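Local coordinates for iron transport multicopper oxidase FET3 (Saccharomyces cerevisiae, PDB 1ZPU), which oxidises ferrous to ferric iron at the expense of dioxygen, using four copper ions, so that yeast can import iron with high affinity, and also oxidises cuprous copper, at residues Thr9-Arg14 against Pro23-Asn28; Asn15-Lys20 against Trp142-Val147; Glu164-Asn169 against Leu261-Ser266. All blocks are in the same frame, centred on the assembly; numbering follows the deposited sequence.

Interaction 1. Residues Thr9-Arg14 against Pro23-Asn28; sequences TGWDYR and PVITCN
Ile25 lies over one face of the Trp11 indole, its CG1 3.9 Å from the centroid of the six-membered ring in a CH-pi contact displaced toward the rim. The edge of the same ring meets the backbone of Pro23, with Trp11 CZ3 3.8 Å from Pro23 O. Two residues along, Tyr13 turns a face of its phenol ring to the pyrrolidine of Pro23, whose CG stands 4.0 Å from the Tyr13 centroid; the two side chains run side by side and point the same way. Both aromatic residues hold CG anti to their own carbonyl carbon (chi1 -71° in Trp11, -78° in Tyr13), which sets the Trp11 ring against Ile25 and the Tyr13 ring against Pro23. These contacts dress one face of a beta hairpin made by strands 2-14 and 22-27, an antiparallel pair in the plastocyanin-like 1 region, with 22-27 at one border of its sheet. Asp12 and Val24 form a hydrogen-bonded pair with two bonds, Asp12 N to Val24 O at 3.1 Å and Val24 N to Asp12 O at 2.7 Å. The Gly10 and Thr26 pair is less even: Thr26 N reaches Gly10 O at 2.7 Å, whereas the return bond from Gly10 N to Thr26 O is weak. Thr9, on the same face as Trp11, sends OG1 out of the hairpin to the backbone N of Gly51. On the face of Asp12 and Thr26 the two side chains meet at about a right angle, with Asp12 CB 3.6 Å from Thr26 CG2. Arg14 lays its aliphatic stem across Val24, CG to CG2 at 3.6 Å, while its NE bonds back to Tyr13 O, which lies in the guanidinium plane.

Interaction 2. Residues Asn15-Lys20 against Trp142-Val147; sequences NVDGLK and WYHDLV. With NAG (2-acetamido-2-deoxy-beta-D-glucopyranose), chain H; MAN (alpha-D-mannopyranose), chain B; NAG (2-acetamido-2-deoxy-beta-D-glucopyranose), chain C.
Trp142 receives Val16 over one face of its indole: Val16 CB is 4.0 Å from the centroid of the five-membered ring, and Val16 CG2 approaches Trp142 CZ2 at 3.5 Å. With CG anti to the backbone N (chi1 -171°), Trp142 extends its ring toward the 15-20 loop, where Asp17 CG also comes within 3.6 Å of Trp142 CD1. His144 is met from two directions. Its NE2 donates to Asp17 OD2, which approaches at the ring edge; the carboxylate stands almost perpendicular to the imidazole, and the modelled 2.4 Å between Asp17 OD2 and His144 NE2 is too short to be taken literally. Asp17 OD2 also takes a weak hydrogen bond from Asn169 ND2. Over the face, Lys20 CB sits above the middle of the His144 ring, 3.7 Å from its centroid. The loop that brings Asp17 and Lys20 to His144 is braced by an Asx motif, Asn15 OD1 accepting from Gly18 N, with Lys20 N as a second donor from the opposite face of the amide. The glycan lies against this loop, NAG (chain C) O6 donating to Gly18 O at 2.7 Å. The whole contact joins the loop of the first hairpin to the exit of strand 133-142, just ahead of helix 147-154 with Leu146 at its N-cap position, and Trp142 packs on Val24 of strand 22-27 and Ile171 of strand 169-172.

Interaction 3. Residues Glu164-Asn169 against Leu261-Ser266; sequences EPIPQN and LDVIPS. With MAN (alpha-D-mannopyranose), chain B.
Ile166 and Val263 meet at about a right angle, Ile166 CD1 lying 3.5 Å from Val263 CG2, whereas Ile166 and Pro265 slide past each other in opposite directions, with Ile166 CG2 3.8 Å from Pro265 CD. The two branches of Ile166 divide the work: CG2, anti to the backbone N, goes to Pro265, while CG1, anti to the carbonyl carbon (chi1 -67°), carries CD1 to Val263. Beside it, Pro167 CD rests obliquely on Leu261 CD2 at 3.8 Å. The apolar patch contains no hydrogen bond between 164-169 and 261-266; Gln168 NE2 folds back to Ile166 O, 2.7 Å away. At one end, Glu164 OE2 is hydrogen-bonded to NE2 of His468, a type 1 copper ligand. At the other, Asn169 ND2 donates to MAN O2 at 3.1 Å, MAN O3 lies 2.9 Å from Asn169 OD1, and the sugar also bonds to Gln168 O. Replacing Asn169 by an alanine removes both amide atoms and would probably leave MAN O2 without its donor, the sugar then resting on Gln168 O and Gln269 N. Gln168 and Asn169 together face Trp142, a classic beta bulge that opens strand 169-172 at one border of the sheet that includes strand 133-142.

Overall arrangement
Interactions 1 and 2 alternate along the chain, because the loop 15-20 connects the two hairpin strands of interaction 1; their centres are about 13 Å apart, and Trp142 and Leu146 pack on Val24 and Trp11. Interaction 3 follows later in sequence, its centre about 14 Å from that of interaction 2, and is tied to it by strand pairing of Trp142 with Asn169, by a probable Tyr143 to Pro165 hydrogen bond and by a shared mannose. Interactions 1 and 3 do not touch, their centres being about 25 Å apart. Interaction 2 thus bridges the plastocyanin-like 1 and 2 regions, so the first two cupredoxin-type regions of this multicopper oxidase meet here through loops, with glycan lying alongside.

Interaction 1. Residues Thr9-Arg14 against Pro23-Asn28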
# COMPACT_ATOMS: atom_id res chain seq x y z
N THR A 9 -8.68 -19.13 2.75
CA THR A 9 -7.97 -18.64 3.93
C THR A 9 -8.06 -19.63 5.06
O THR A 9 -9.05 -20.37 5.19
CB THR A 9 -8.55 -17.31 4.46
OG1 THR A 9 -9.94 -17.48 4.73
CG2 THR A 9 -8.37 -16.19 3.46
N GLY A 10 -7.03 -19.65 5.89
CA GLY A 10 -6.99 -20.50 7.07
C GLY A 10 -5.91 -20.09 8.03
O GLY A 10 -5.14 -19.17 7.75
N TRP A 11 -5.85 -20.76 9.17
CA TRP A 11 -4.82 -20.51 10.18
C TRP A 11 -3.99 -21.76 10.41
O TRP A 11 -4.53 -22.85 10.57
CB TRP A 11 -5.45 -20.08 11.50
CG TRP A 11 -6.03 -18.70 11.50
CD1 TRP A 11 -7.35 -18.37 11.37
CD2 TRP A 11 -5.32 -17.46 11.62
NE1 TRP A 11 -7.50 -17.01 11.41
CE2 TRP A 11 -6.27 -16.42 11.56
CE3 TRP A 11 -3.96 -17.13 11.78
CZ2 TRP A 11 -5.92 -15.06 11.66
CZ3 TRP A 11 -3.61 -15.78 11.88
CH2 TRP A 11 -4.59 -14.76 11.82
N ASP A 12 -2.67 -21.59 10.43
CA ASP A 12 -1.76 -22.66 10.78
C ASP A 12 -0.53 -22.09 11.44
O ASP A 12 -0.19 -20.92 11.21
CB ASP A 12 -1.36 -23.45 9.54
CG ASP A 12 -2.33 -24.57 9.23
OD1 ASP A 12 -2.14 -25.68 9.81
OD2 ASP A 12 -3.29 -24.35 8.44
N TYR A 13 0.13 -22.90 12.26
CA TYR A 13 1.39 -22.51 12.88
C TYR A 13 2.56 -22.53 11.90
O TYR A 13 2.73 -23.50 11.17
CB TYR A 13 1.67 -23.38 14.11
CG TYR A 13 0.85 -22.96 15.30
CD1 TYR A 13 -0.41 -23.53 15.55
CD2 TYR A 13 1.30 -21.95 16.15
CE1 TYR A 13 -1.18 -23.11 16.63
CE2 TYR A 13 0.53 -21.53 17.23
CZ TYR A 13 -0.71 -22.11 17.47
OH TYR A 13 -1.46 -21.68 18.56
N ARG A 14 3.32 -21.44 11.86
CA ARG A 14 4.64 -21.44 11.22
C ARG A 14 5.62 -20.70 12.12
O ARG A 14 5.22 -19.88 12.96
CB ARG A 14 4.63 -20.71 9.87
CG ARG A 14 3.91 -21.37 8.72
CD ARG A 14 4.37 -22.77 8.40
NE ARG A 14 3.15 -23.53 8.16
CZ ARG A 14 2.71 -23.93 6.97
NH1 ARG A 14 3.43 -23.69 5.87
NH2 ARG A 14 1.56 -24.60 6.89
N PRO A 23 0.60 -18.71 14.83
CA PRO A 23 -0.36 -18.89 13.73
C PRO A 23 -0.20 -17.83 12.65
O PRO A 23 -0.07 -16.65 12.96
CB PRO A 23 -1.74 -18.76 14.42
CG PRO A 23 -1.48 -18.87 15.85
CD PRO A 23 -0.08 -18.37 16.08
N VAL A 24 -0.22 -18.26 11.40
CA VAL A 24 -0.20 -17.36 10.26
C VAL A 24 -1.38 -17.69 9.34
O VAL A 24 -1.95 -18.78 9.44
CB VAL A 24 1.16 -17.45 9.50
CG1 VAL A 24 2.31 -17.04 10.40
CG2 VAL A 24 1.41 -18.84 8.97
N ILE A 25 -1.74 -16.74 8.46
CA ILE A 25 -2.85 -16.96 7.52
C ILE A 25 -2.40 -17.75 6.28
O ILE A 25 -1.58 -17.28 5.48
CB ILE A 25 -3.56 -15.67 7.09
CG1 ILE A 25 -3.79 -14.75 8.29
CG2 ILE A 25 -4.92 -16.00 6.46
CD1 ILE A 25 -4.63 -13.51 7.99
N THR A 26 -2.95 -18.95 6.12
CA THR A 26 -2.56 -19.83 5.04
C THR A 26 -3.46 -19.70 3.81
O THR A 26 -4.59 -19.24 3.91
CB THR A 26 -2.54 -21.27 5.53
OG1 THR A 26 -3.78 -21.57 6.18
CG2 THR A 26 -1.40 -21.46 6.51
N CYS A 27 -2.95 -20.12 2.66
CA CYS A 27 -3.71 -20.26 1.45
C CYS A 27 -3.81 -21.74 1.10
O CYS A 27 -2.80 -22.37 0.78
CB CYS A 27 -3.00 -19.50 0.32
SG CYS A 27 -3.72 -19.76 -1.31
N ASN A 28 -5.03 -22.30 1.16
CA ASN A 28 -5.24 -23.75 0.98
C ASN A 28 -4.32 -24.61 1.84
O ASN A 28 -3.80 -25.62 1.40
CB ASN A 28 -5.09 -24.15 -0.49
CG ASN A 28 -6.05 -23.42 -1.40
OD1 ASN A 28 -7.06 -22.87 -0.97
ND2 ASN A 28 -5.75 -23.44 -2.69

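Interaction 2. Residues Asn15-Lys20 against Trp142-Val147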
# COMPACT_ATOMS: atom_id res chain seq x y z
N ASN A 15 6.90 -21.00 11.96
CA ASN A 15 7.91 -20.22 12.61
C ASN A 15 8.65 -19.43 11.55
O ASN A 15 9.70 -19.86 11.07
CB ASN A 15 8.85 -21.09 13.44
CG ASN A 15 9.79 -20.28 14.30
OD1 ASN A 15 10.11 -19.13 13.97
ND2 ASN A 15 10.24 -20.85 15.42
N VAL A 16 8.09 -18.29 11.16
CA VAL A 16 8.59 -17.49 10.06
C VAL A 16 9.93 -16.86 10.41
O VAL A 16 10.90 -16.91 9.66
CB VAL A 16 7.60 -16.36 9.76
CG1 VAL A 16 8.12 -15.46 8.65
CG2 VAL A 16 6.24 -16.95 9.44
N ASP A 17 9.92 -16.26 11.59
CA ASP A 17 11.04 -15.58 12.22
C ASP A 17 12.29 -16.43 12.34
O ASP A 17 13.41 -15.97 12.05
CB ASP A 17 10.59 -15.25 13.65
CG ASP A 17 10.90 -13.87 13.98
OD1 ASP A 17 11.40 -13.23 13.03
OD2 ASP A 17 10.66 -13.41 15.12
N GLY A 18 12.08 -17.67 12.78
CA GLY A 18 13.14 -18.46 13.32
C GLY A 18 13.03 -18.54 14.83
O GLY A 18 13.69 -19.37 15.46
N LEU A 19 12.19 -17.70 15.43
CA LEU A 19 12.12 -17.66 16.90
C LEU A 19 10.74 -17.71 17.60
O LEU A 19 10.66 -17.49 18.81
CB LEU A 19 12.97 -16.53 17.48
CG LEU A 19 13.35 -15.22 16.82
CD1 LEU A 19 14.11 -14.48 17.86
CD2 LEU A 19 14.26 -15.41 15.60
N LYS A 20 9.68 -18.02 16.86
CA LYS A 20 8.36 -18.14 17.46
C LYS A 20 7.42 -18.91 16.55
O LYS A 20 7.08 -18.43 15.47
CB LYS A 20 7.78 -16.75 17.73
CG LYS A 20 7.12 -16.58 19.09
CD LYS A 20 5.89 -17.48 19.27
CE LYS A 20 5.28 -17.34 20.67
NZ LYS A 20 4.76 -15.96 20.90
N TRP A 142 8.17 -8.45 11.08
CA TRP A 142 7.42 -9.57 11.62
C TRP A 142 7.08 -9.39 13.12
O TRP A 142 7.93 -8.98 13.93
CB TRP A 142 8.19 -10.87 11.37
CG TRP A 142 7.42 -12.08 11.68
CD1 TRP A 142 7.68 -12.98 12.67
CD2 TRP A 142 6.24 -12.53 11.03
NE1 TRP A 142 6.73 -13.98 12.67
CE2 TRP A 142 5.83 -13.72 11.67
CE3 TRP A 142 5.48 -12.03 9.96
CZ2 TRP A 142 4.71 -14.42 11.28
CZ3 TRP A 142 4.35 -12.75 9.58
CH2 TRP A 142 3.98 -13.93 10.24
N TYR A 143 5.82 -9.66 13.47
CA TYR A 143 5.34 -9.60 14.86
C TYR A 143 5.17 -11.00 15.39
O TYR A 143 4.93 -11.93 14.63
CB TYR A 143 4.00 -8.86 14.96
CG TYR A 143 4.09 -7.36 14.78
CD1 TYR A 143 4.15 -6.80 13.51
CD2 TYR A 143 4.13 -6.51 15.87
CE1 TYR A 143 4.24 -5.43 13.33
CE2 TYR A 143 4.23 -5.12 15.70
CZ TYR A 143 4.28 -4.60 14.42
OH TYR A 143 4.36 -3.24 14.22
N HIS A 144 5.31 -11.15 16.70
CA HIS A 144 5.12 -12.43 17.37
C HIS A 144 3.70 -12.64 17.86
O HIS A 144 3.32 -13.74 18.23
CB HIS A 144 6.06 -12.51 18.55
CG HIS A 144 7.46 -12.86 18.16
ND1 HIS A 144 8.38 -13.36 19.05
CD2 HIS A 144 8.07 -12.82 16.95
CE1 HIS A 144 9.51 -13.60 18.41
NE2 HIS A 144 9.35 -13.28 17.14
N ASP A 145 2.93 -11.56 17.89
CA ASP A 145 1.54 -11.64 18.24
C ASP A 145 0.71 -11.28 17.02
O ASP A 145 1.12 -10.47 16.20
CB ASP A 145 1.23 -10.69 19.39
CG ASP A 145 1.98 -11.06 20.68
OD1 ASP A 145 1.42 -11.80 21.54
OD2 ASP A 145 3.13 -10.60 20.82
N LEU A 146 -0.46 -11.89 16.91
CA LEU A 146 -1.41 -11.59 15.84
C LEU A 146 -1.93 -10.17 15.97
O LEU A 146 -2.00 -9.62 17.06
CB LEU A 146 -2.59 -12.55 15.89
CG LEU A 146 -2.35 -14.05 15.70
CD1 LEU A 146 -1.92 -14.70 17.02
CD2 LEU A 146 -3.64 -14.63 15.24
N VAL A 147 -2.32 -9.59 14.84
CA VAL A 147 -2.81 -8.23 14.83
C VAL A 147 -4.05 -8.06 15.69
O VAL A 147 -4.16 -7.10 16.44
CB VAL A 147 -2.99 -7.75 13.41
CG1 VAL A 147 -3.45 -6.33 13.39
CG2 VAL A 147 -1.68 -7.84 12.74
C1 NAG H . 18.98 -16.36 11.47
C2 NAG H . 17.97 -17.38 12.00
C3 NAG H . 17.47 -17.05 13.41
C4 NAG H . 18.59 -16.71 14.38
C5 NAG H . 19.47 -15.68 13.68
C6 NAG H . 20.72 -15.32 14.47
C7 NAG H . 16.14 -18.30 10.56
C8 NAG H . 16.87 -19.52 10.08
N2 NAG H . 16.81 -17.32 11.17
O3 NAG H . 16.71 -18.11 13.95
O4 NAG H . 18.01 -16.20 15.57
O5 NAG H . 19.95 -16.25 12.48
O6 NAG H . 21.53 -16.48 14.44
O7 NAG H . 14.94 -18.16 10.36
C1 MAN B . 15.96 -12.01 19.45
C2 MAN B . 16.26 -11.14 18.23
C3 MAN B . 15.43 -9.87 18.24
C4 MAN B . 13.96 -10.20 18.49
C5 MAN B . 13.81 -10.99 19.77
C6 MAN B . 12.35 -11.37 19.96
O2 MAN B . 15.92 -11.86 17.08
O3 MAN B . 15.54 -9.21 17.00
O4 MAN B . 13.22 -9.02 18.59
O5 MAN B . 14.57 -12.18 19.65
O6 MAN B . 12.28 -12.24 21.07
C1 NAG C . 18.30 -16.99 16.74
C2 NAG C . 18.42 -16.07 17.96
C3 NAG C . 18.42 -16.83 19.28
C4 NAG C . 17.33 -17.89 19.36
C5 NAG C . 17.45 -18.74 18.09
C6 NAG C . 16.43 -19.87 18.04
C7 NAG C . 19.70 -14.01 17.63
C8 NAG C . 21.03 -13.36 17.85
N2 NAG C . 19.65 -15.31 17.92
O3 NAG C . 18.28 -15.91 20.34
O4 NAG C . 17.56 -18.66 20.52
O5 NAG C . 17.27 -17.94 16.94
O6 NAG C . 15.17 -19.34 17.69
O7 NAG C . 18.74 -13.37 17.18

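Interaction 3. Residues Glu164-Asn169 against Leu261-Ser266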
# COMPACT_ATOMS: atom_id res chain seq x y z
N GLU A 164 2.39 3.03 18.07
CA GLU A 164 2.22 1.83 17.26
C GLU A 164 3.06 0.70 17.83
O GLU A 164 4.21 0.94 18.22
CB GLU A 164 2.73 2.17 15.86
CG GLU A 164 3.75 3.31 15.93
CD GLU A 164 3.38 4.41 15.00
OE1 GLU A 164 4.25 5.24 14.62
OE2 GLU A 164 2.19 4.42 14.63
N PRO A 165 2.51 -0.53 17.85
CA PRO A 165 3.21 -1.70 18.39
C PRO A 165 4.51 -2.01 17.65
O PRO A 165 4.56 -1.94 16.44
CB PRO A 165 2.22 -2.85 18.21
CG PRO A 165 1.23 -2.36 17.26
CD PRO A 165 1.16 -0.89 17.37
N ILE A 166 5.53 -2.37 18.41
CA ILE A 166 6.87 -2.58 17.88
C ILE A 166 7.07 -4.02 17.44
O ILE A 166 6.81 -4.94 18.22
CB ILE A 166 7.90 -2.13 18.92
CG1 ILE A 166 7.78 -0.62 19.09
CG2 ILE A 166 9.31 -2.50 18.51
CD1 ILE A 166 7.93 -0.17 20.50
N PRO A 167 7.53 -4.23 16.18
CA PRO A 167 7.73 -5.56 15.59
C PRO A 167 8.95 -6.25 16.19
O PRO A 167 9.74 -5.61 16.87
CB PRO A 167 7.97 -5.25 14.11
CG PRO A 167 8.37 -3.86 14.04
CD PRO A 167 7.89 -3.14 15.26
N GLN A 168 9.10 -7.55 15.95
CA GLN A 168 10.15 -8.30 16.60
C GLN A 168 11.37 -8.53 15.74
O GLN A 168 12.45 -8.74 16.27
CB GLN A 168 9.61 -9.62 17.15
CG GLN A 168 8.95 -9.48 18.53
CD GLN A 168 7.75 -8.53 18.51
OE1 GLN A 168 6.66 -8.89 18.10
NE2 GLN A 168 7.97 -7.30 18.95
N ASN A 169 11.18 -8.49 14.42
CA ASN A 169 12.26 -8.72 13.46
C ASN A 169 11.92 -8.27 12.06
O ASN A 169 10.75 -8.17 11.70
CB ASN A 169 12.60 -10.22 13.39
CG ASN A 169 13.74 -10.60 14.30
OD1 ASN A 169 14.83 -9.98 14.28
ND2 ASN A 169 13.51 -11.61 15.12
N LEU A 261 9.70 3.97 15.02
CA LEU A 261 9.44 3.19 16.21
C LEU A 261 9.27 4.10 17.41
O LEU A 261 10.04 5.03 17.59
CB LEU A 261 10.58 2.20 16.45
CG LEU A 261 10.78 1.07 15.43
CD1 LEU A 261 11.89 0.14 15.90
CD2 LEU A 261 9.49 0.27 15.18
N ASP A 262 8.25 3.84 18.23
CA ASP A 262 8.00 4.67 19.39
C ASP A 262 9.19 4.62 20.33
O ASP A 262 9.69 5.65 20.75
CB ASP A 262 6.73 4.24 20.11
CG ASP A 262 6.45 5.10 21.32
OD1 ASP A 262 6.49 4.56 22.47
OD2 ASP A 262 6.22 6.33 21.14
N VAL A 263 9.62 3.41 20.68
CA VAL A 263 10.81 3.17 21.48
C VAL A 263 11.60 2.05 20.82
O VAL A 263 11.03 1.25 20.09
CB VAL A 263 10.47 2.79 22.98
CG1 VAL A 263 9.70 3.91 23.68
CG2 VAL A 263 9.69 1.49 23.07
N ILE A 264 12.90 1.98 21.05
CA ILE A 264 13.68 0.88 20.51
C ILE A 264 14.00 -0.10 21.64
O ILE A 264 14.79 0.23 22.53
CB ILE A 264 14.99 1.38 19.85
CG1 ILE A 264 14.67 2.33 18.69
CG2 ILE A 264 15.82 0.19 19.39
CD1 ILE A 264 15.86 3.07 18.14
N PRO A 265 13.37 -1.29 21.63
CA PRO A 265 13.71 -2.30 22.65
C PRO A 265 15.16 -2.71 22.48
O PRO A 265 15.63 -2.86 21.35
CB PRO A 265 12.78 -3.46 22.34
CG PRO A 265 12.28 -3.23 20.96
CD PRO A 265 12.32 -1.76 20.71
N SER A 266 15.86 -2.88 23.59
CA SER A 266 17.32 -3.03 23.57
C SER A 266 17.82 -4.32 22.90
O SER A 266 19.00 -4.43 22.56
CB SER A 266 17.85 -2.95 24.99
OG SER A 266 17.10 -3.83 25.80
C1 MAN B . 15.96 -12.01 19.45
C2 MAN B . 16.26 -11.14 18.23
C3 MAN B . 15.43 -9.87 18.24
C4 MAN B . 13.96 -10.20 18.49
C5 MAN B . 13.81 -10.99 19.77
C6 MAN B . 12.35 -11.37 19.96
O2 MAN B . 15.92 -11.86 17.08
O3 MAN B . 15.54 -9.21 17.00
O4 MAN B . 13.22 -9.02 18.59
O5 MAN B . 14.57 -12.18 19.65
O6 MAN B . 12.28 -12.24 21.07